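Local atomic coordinates of putative thiosulfate sulfurtransferase YNJE (Escherichia coli, PDB entry 2WLR), a protein that catalyses the transfer of sulfur from thiosulfate to cyanide, forming thiocyanate and sulfite, through an enzyme-bound persulfide intermediate. Residues Pro158-Tyr171 against Trp241-Pro254. Residues are numbered along the deposited sequence; the frame is centred on the assembly and turned at random.
Sequences PKLYLISHIPGADY and WSDAGLPVERGTPP
His165 and Glu249 form a single antiparallel, hydrogen-bonded bridge, His165 N reaching Glu249 O at 2.8 Å and Glu249 N returning to His165 O, and two residues beyond Glu249, Gly251 N binds Leu162 O, three residues before His165. The imidazole of His165 stands over this bridge. A chi1 of 51° sets CG between the backbone N and the carbonyl carbon and brings one ring face over Glu249 O, while the Tyr161 ring lies against the other. The main bond of the ring is from ND1 to Ile166 O at 3.3 Å, in the ring plane but from above the carbonyl plane; NE2 makes only a long, weak one to Gly251 O. Ile166 O also takes Ala169 N on its opposite face, closing the type II turn 166-169. Glu249 runs out along Pro167 to this turn, where Gly168 N meets OE1 at 3.1 Å from above the carboxylate plane.

At one end of the bridge Ile166 lays CG1 on the face of Trp241, 3.7 Å from the centroid of the five-membered ring, a CH-pi contact; Leu246 CB covers the other face. Trp241 NE1 bonds Pro247 O in the indole plane, and Pro167 CD packs 3.6 Å from CZ2 of Trp241. At the other end Pro253 CG touches both Tyr161 CE1, at 3.7 Å, and Tyr171 CB. Tyr161 OH, held by Ala169 O, also touches Pro253 CA and Pro254 CD. A water joins Asp170 OD1 to Pro254 O, whereas OD2 of Asp170 bonds His198.

The contact belongs to the second rhodanese domain, away from the catalytic Cys365: the chain leaving helix 238-243, after a Schellman motif at Gly245, runs back along the loop that leads into 170-173, an edge strand of the parallel five-stranded sheet of its alpha/beta rhodanese fold.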
loop_
_atom_site.group_PDB
_atom_site.type_symbol
_atom_site.label_atom_id
_atom_site.label_comp_id
_atom_site.label_asym_id
_atom_site.label_seq_id
_atom_site.Cartn_x
_atom_site.Cartn_y
_atom_site.Cartn_z
ATOM N N PRO A 158 17.010 17.085 0.430
ATOM C CA PRO A 158 16.126 17.183 -0.714
ATOM C C PRO A 158 16.894 17.201 -2.025
ATOM O O PRO A 158 17.853 17.978 -2.175
ATOM C CB PRO A 158 15.387 18.506 -0.504
ATOM C CG PRO A 158 15.688 18.950 0.833
ATOM C CD PRO A 158 16.743 18.111 1.447
ATOM N N LYS A 159 16.489 16.341 -2.950
ATOM C CA LYS A 159 17.057 16.285 -4.295
ATOM C C LYS A 159 15.941 16.614 -5.285
ATOM O O LYS A 159 15.726 17.772 -5.619
ATOM C CB LYS A 159 17.712 14.921 -4.548
ATOM C CG LYS A 159 19.097 14.756 -3.847
ATOM C CD LYS A 159 19.576 13.303 -3.847
ATOM C CE LYS A 159 18.861 12.421 -2.766
ATOM N NZ LYS A 159 19.107 12.799 -1.311
ATOM N N LEU A 160 15.188 15.603 -5.706
ATOM C CA LEU A 160 14.106 15.821 -6.658
ATOM C C LEU A 160 13.057 16.816 -6.155
ATOM O O LEU A 160 12.510 17.585 -6.940
ATOM C CB LEU A 160 13.471 14.480 -7.004
ATOM C CG LEU A 160 14.353 13.608 -7.890
ATOM C CD1 LEU A 160 13.741 12.196 -7.947
ATOM C CD2 LEU A 160 14.538 14.248 -9.273
ATOM N N TYR A 161 12.793 16.802 -4.852
ATOM C CA TYR A 161 11.890 17.756 -4.220
ATOM C C TYR A 161 12.230 19.200 -4.592
ATOM O O TYR A 161 11.342 19.994 -4.801
ATOM C CB TYR A 161 11.940 17.604 -2.702
ATOM C CG TYR A 161 11.155 18.632 -1.889
ATOM C CD1 TYR A 161 11.685 19.908 -1.623
ATOM C CD2 TYR A 161 9.908 18.339 -1.338
ATOM C CE1 TYR A 161 10.990 20.829 -0.856
ATOM C CE2 TYR A 161 9.216 19.260 -0.570
ATOM C CZ TYR A 161 9.755 20.532 -0.335
ATOM O OH TYR A 161 9.049 21.432 0.426
ATOM N N LEU A 162 13.510 19.529 -4.675
ATOM C CA LEU A 162 13.861 20.918 -5.019
ATOM C C LEU A 162 13.394 21.315 -6.431
ATOM O O LEU A 162 13.122 22.496 -6.688
ATOM C CB LEU A 162 15.366 21.137 -4.918
ATOM C CG LEU A 162 16.004 20.917 -3.549
ATOM C CD1 LEU A 162 17.534 21.070 -3.631
ATOM C CD2 LEU A 162 15.424 21.853 -2.538
ATOM N N ILE A 163 13.342 20.354 -7.342
ATOM C CA ILE A 163 12.936 20.601 -8.717
ATOM C C ILE A 163 11.405 20.694 -8.820
ATOM O O ILE A 163 10.872 21.597 -9.442
ATOM C CB ILE A 163 13.474 19.508 -9.648
ATOM C CG1 ILE A 163 15.008 19.405 -9.572
ATOM C CG2 ILE A 163 13.002 19.757 -11.096
ATOM C CD1 ILE A 163 15.733 20.651 -10.006
ATOM N N SER A 164 10.711 19.724 -8.230
ATOM C CA SER A 164 9.246 19.697 -8.218
ATOM C C SER A 164 8.760 18.914 -6.996
ATOM O O SER A 164 9.300 17.871 -6.675
ATOM C CB SER A 164 8.716 19.007 -9.477
ATOM O OG SER A 164 7.367 19.347 -9.678
ATOM N N HIS A 165 7.750 19.448 -6.327
ATOM C CA HIS A 165 7.039 18.770 -5.240
ATOM C C HIS A 165 5.586 19.190 -5.203
ATOM O O HIS A 165 5.155 20.125 -5.916
ATOM C CB HIS A 165 7.710 18.963 -3.871
ATOM C CG HIS A 165 8.017 20.384 -3.511
ATOM N ND1 HIS A 165 7.117 21.222 -2.894
ATOM C CD2 HIS A 165 9.178 21.069 -3.595
ATOM C CE1 HIS A 165 7.695 22.406 -2.702
ATOM N NE2 HIS A 165 8.945 22.326 -3.103
ATOM N N ILE A 166 4.818 18.498 -4.375
ATOM C CA ILE A 166 3.393 18.796 -4.238
ATOM C C ILE A 166 3.259 20.148 -3.526
ATOM O O ILE A 166 3.969 20.407 -2.569
ATOM C CB ILE A 166 2.682 17.655 -3.499
ATOM C CG1 ILE A 166 2.680 16.424 -4.381
ATOM C CG2 ILE A 166 1.248 18.052 -3.093
ATOM C CD1 ILE A 166 2.051 15.217 -3.710
ATOM N N PRO A 167 2.374 21.021 -4.027
ATOM C CA PRO A 167 2.271 22.348 -3.407
ATOM C C PRO A 167 1.972 22.263 -1.928
ATOM O O PRO A 167 1.100 21.496 -1.530
ATOM C CB PRO A 167 1.113 22.984 -4.161
ATOM C CG PRO A 167 1.166 22.327 -5.522
ATOM C CD PRO A 167 1.517 20.913 -5.226
ATOM N N GLY A 168 2.714 23.022 -1.125
ATOM C CA GLY A 168 2.482 23.058 0.319
ATOM C C GLY A 168 3.131 21.896 1.072
ATOM O O GLY A 168 3.018 21.816 2.297
ATOM N N ALA A 169 3.860 21.035 0.359
ATOM C CA ALA A 169 4.514 19.892 0.999
ATOM C C ALA A 169 5.822 20.278 1.672
ATOM O O ALA A 169 6.635 21.022 1.111
ATOM C CB ALA A 169 4.774 18.781 -0.017
ATOM N N ASP A 170 6.005 19.751 2.877
ATOM C CA ASP A 170 7.261 19.788 3.625
ATOM C C ASP A 170 8.122 18.617 3.109
ATOM O O ASP A 170 7.694 17.885 2.213
ATOM C CB ASP A 170 6.909 19.697 5.123
ATOM C CG ASP A 170 8.083 19.867 6.060
ATOM O OD1 ASP A 170 9.122 20.435 5.680
ATOM O OD2 ASP A 170 7.907 19.439 7.230
ATOM N N TYR A 171 9.336 18.481 3.627
ATOM C CA TYR A 171 10.231 17.384 3.276
ATOM C C TYR A 171 10.823 16.776 4.528
ATOM O O TYR A 171 11.237 17.500 5.460
ATOM C CB TYR A 171 11.373 17.894 2.399
ATOM C CG TYR A 171 12.357 16.820 1.995
ATOM C CD1 TYR A 171 12.158 16.070 0.837
ATOM C CD2 TYR A 171 13.496 16.541 2.769
ATOM C CE1 TYR A 171 13.040 15.076 0.471
ATOM C CE2 TYR A 171 14.394 15.546 2.388
ATOM C CZ TYR A 171 14.166 14.828 1.224
ATOM O OH TYR A 171 15.024 13.841 0.782
ATOM N N TRP A 241 0.811 12.011 -8.815
ATOM C CA TRP A 241 0.639 13.463 -8.896
ATOM C C TRP A 241 1.165 14.013 -10.210
ATOM O O TRP A 241 0.488 14.803 -10.873
ATOM C CB TRP A 241 1.341 14.151 -7.725
ATOM C CG TRP A 241 1.025 15.627 -7.645
ATOM C CD1 TRP A 241 1.679 16.643 -8.253
ATOM C CD2 TRP A 241 -0.012 16.223 -6.870
ATOM N NE1 TRP A 241 1.114 17.826 -7.936
ATOM C CE2 TRP A 241 0.077 17.618 -7.059
ATOM C CE3 TRP A 241 -1.001 15.728 -6.014
ATOM C CZ2 TRP A 241 -0.810 18.499 -6.473
ATOM C CZ3 TRP A 241 -1.854 16.592 -5.435
ATOM C CH2 TRP A 241 -1.756 17.981 -5.643
ATOM N N SER A 242 2.358 13.576 -10.574
ATOM C CA SER A 242 3.011 13.999 -11.817
ATOM C C SER A 242 2.140 13.632 -13.022
ATOM O O SER A 242 1.842 14.485 -13.888
ATOM C CB SER A 242 4.392 13.348 -11.922
ATOM O OG SER A 242 5.100 13.799 -13.080
ATOM N N ASP A 243 1.697 12.380 -13.057
ATOM C CA ASP A 243 0.863 11.895 -14.150
ATOM C C ASP A 243 -0.524 12.552 -14.206
ATOM O O ASP A 243 -1.132 12.619 -15.278
ATOM C CB ASP A 243 0.754 10.375 -14.086
ATOM C CG ASP A 243 2.082 9.675 -14.432
ATOM O OD1 ASP A 243 3.077 10.362 -14.714
ATOM O OD2 ASP A 243 2.124 8.434 -14.427
ATOM N N ALA A 244 -1.024 13.059 -13.083
ATOM C CA ALA A 244 -2.304 13.779 -13.054
ATOM C C ALA A 244 -2.219 15.187 -13.626
ATOM O O ALA A 244 -3.250 15.812 -13.842
ATOM C CB ALA A 244 -2.880 13.812 -11.620
ATOM N N GLY A 245 -1.008 15.664 -13.880
ATOM C CA GLY A 245 -0.808 17.016 -14.419
ATOM C C GLY A 245 -1.162 18.125 -13.444
ATOM O O GLY A 245 -1.379 19.263 -13.839
ATOM N N LEU A 246 -1.156 17.834 -12.148
ATOM C CA LEU A 246 -1.551 18.820 -11.149
ATOM C C LEU A 246 -0.431 19.839 -10.873
ATOM O O LEU A 246 0.730 19.583 -11.187
ATOM C CB LEU A 246 -2.006 18.111 -9.870
ATOM C CG LEU A 246 -3.345 17.384 -10.056
ATOM C CD1 LEU A 246 -3.548 16.397 -8.918
ATOM C CD2 LEU A 246 -4.536 18.320 -10.115
ATOM N N PRO A 247 -0.783 20.992 -10.280
ATOM C CA PRO A 247 0.243 22.002 -10.047
ATOM C C PRO A 247 1.367 21.518 -9.141
ATOM O O PRO A 247 1.190 20.589 -8.327
ATOM C CB PRO A 247 -0.517 23.147 -9.366
ATOM C CG PRO A 247 -1.946 22.913 -9.648
ATOM C CD PRO A 247 -2.102 21.437 -9.788
ATOM N N VAL A 248 2.524 22.146 -9.279
ATOM C CA VAL A 248 3.677 21.803 -8.478
ATOM C C VAL A 248 4.352 23.046 -7.951
ATOM O O VAL A 248 4.131 24.148 -8.459
ATOM C CB VAL A 248 4.692 20.960 -9.277
ATOM C CG1 VAL A 248 4.039 19.655 -9.765
ATOM C CG2 VAL A 248 5.292 21.753 -10.455
ATOM N N GLU A 249 5.162 22.859 -6.915
ATOM C CA GLU A 249 6.032 23.910 -6.402
ATOM C C GLU A 249 7.479 23.446 -6.455
ATOM O O GLU A 249 7.768 22.281 -6.622
ATOM C CB GLU A 249 5.615 24.327 -4.992
ATOM C CG GLU A 249 4.326 25.139 -4.986
ATOM C CD GLU A 249 3.810 25.505 -3.601
ATOM O OE1 GLU A 249 4.434 25.103 -2.603
ATOM O OE2 GLU A 249 2.743 26.165 -3.502
ATOM N N ARG A 250 8.391 24.387 -6.309
ATOM C CA ARG A 250 9.812 24.083 -6.400
ATOM C C ARG A 250 10.567 24.794 -5.294
ATOM O O ARG A 250 10.014 25.622 -4.569
ATOM C CB ARG A 250 10.357 24.488 -7.781
ATOM C CG ARG A 250 10.488 25.978 -8.021
ATOM C CD ARG A 250 10.772 26.288 -9.498
ATOM N NE ARG A 250 12.153 25.992 -9.913
ATOM C CZ ARG A 250 12.587 24.852 -10.478
ATOM N NH1 ARG A 250 11.771 23.826 -10.722
ATOM N NH2 ARG A 250 13.881 24.732 -10.800
ATOM N N GLY A 251 11.833 24.442 -5.165
ATOM C CA GLY A 251 12.726 25.077 -4.216
ATOM C C GLY A 251 12.821 24.430 -2.848
ATOM O O GLY A 251 12.226 23.370 -2.565
ATOM N N THR A 252 13.598 25.077 -1.991
ATOM C CA THR A 252 13.880 24.584 -0.646
ATOM C C THR A 252 12.599 24.480 0.188
ATOM O O THR A 252 11.651 25.245 -0.012
ATOM C CB THR A 252 14.873 25.526 0.067
ATOM O OG1 THR A 252 14.295 26.831 0.137
ATOM C CG2 THR A 252 16.182 25.595 -0.686
ATOM N N PRO A 253 12.539 23.497 1.116
ATOM C CA PRO A 253 11.341 23.430 1.967
ATOM C C PRO A 253 11.097 24.737 2.739
ATOM O O PRO A 253 12.026 25.233 3.370
ATOM C CB PRO A 253 11.659 22.276 2.945
ATOM C CG PRO A 253 12.728 21.506 2.311
ATOM C CD PRO A 253 13.504 22.439 1.418
ATOM N N PRO A 254 9.864 25.269 2.694
ATOM C CA PRO A 254 9.508 26.462 3.479
ATOM C C PRO A 254 9.653 26.245 4.969
ATOM O O PRO A 254 9.579 25.117 5.428
ATOM C CB PRO A 254 8.021 26.664 3.176
ATOM C CG PRO A 254 7.808 26.009 1.880
ATOM C CD PRO A 254 8.738 24.842 1.834
HETATM O O HOH W 1 8.420 22.935 4.420
#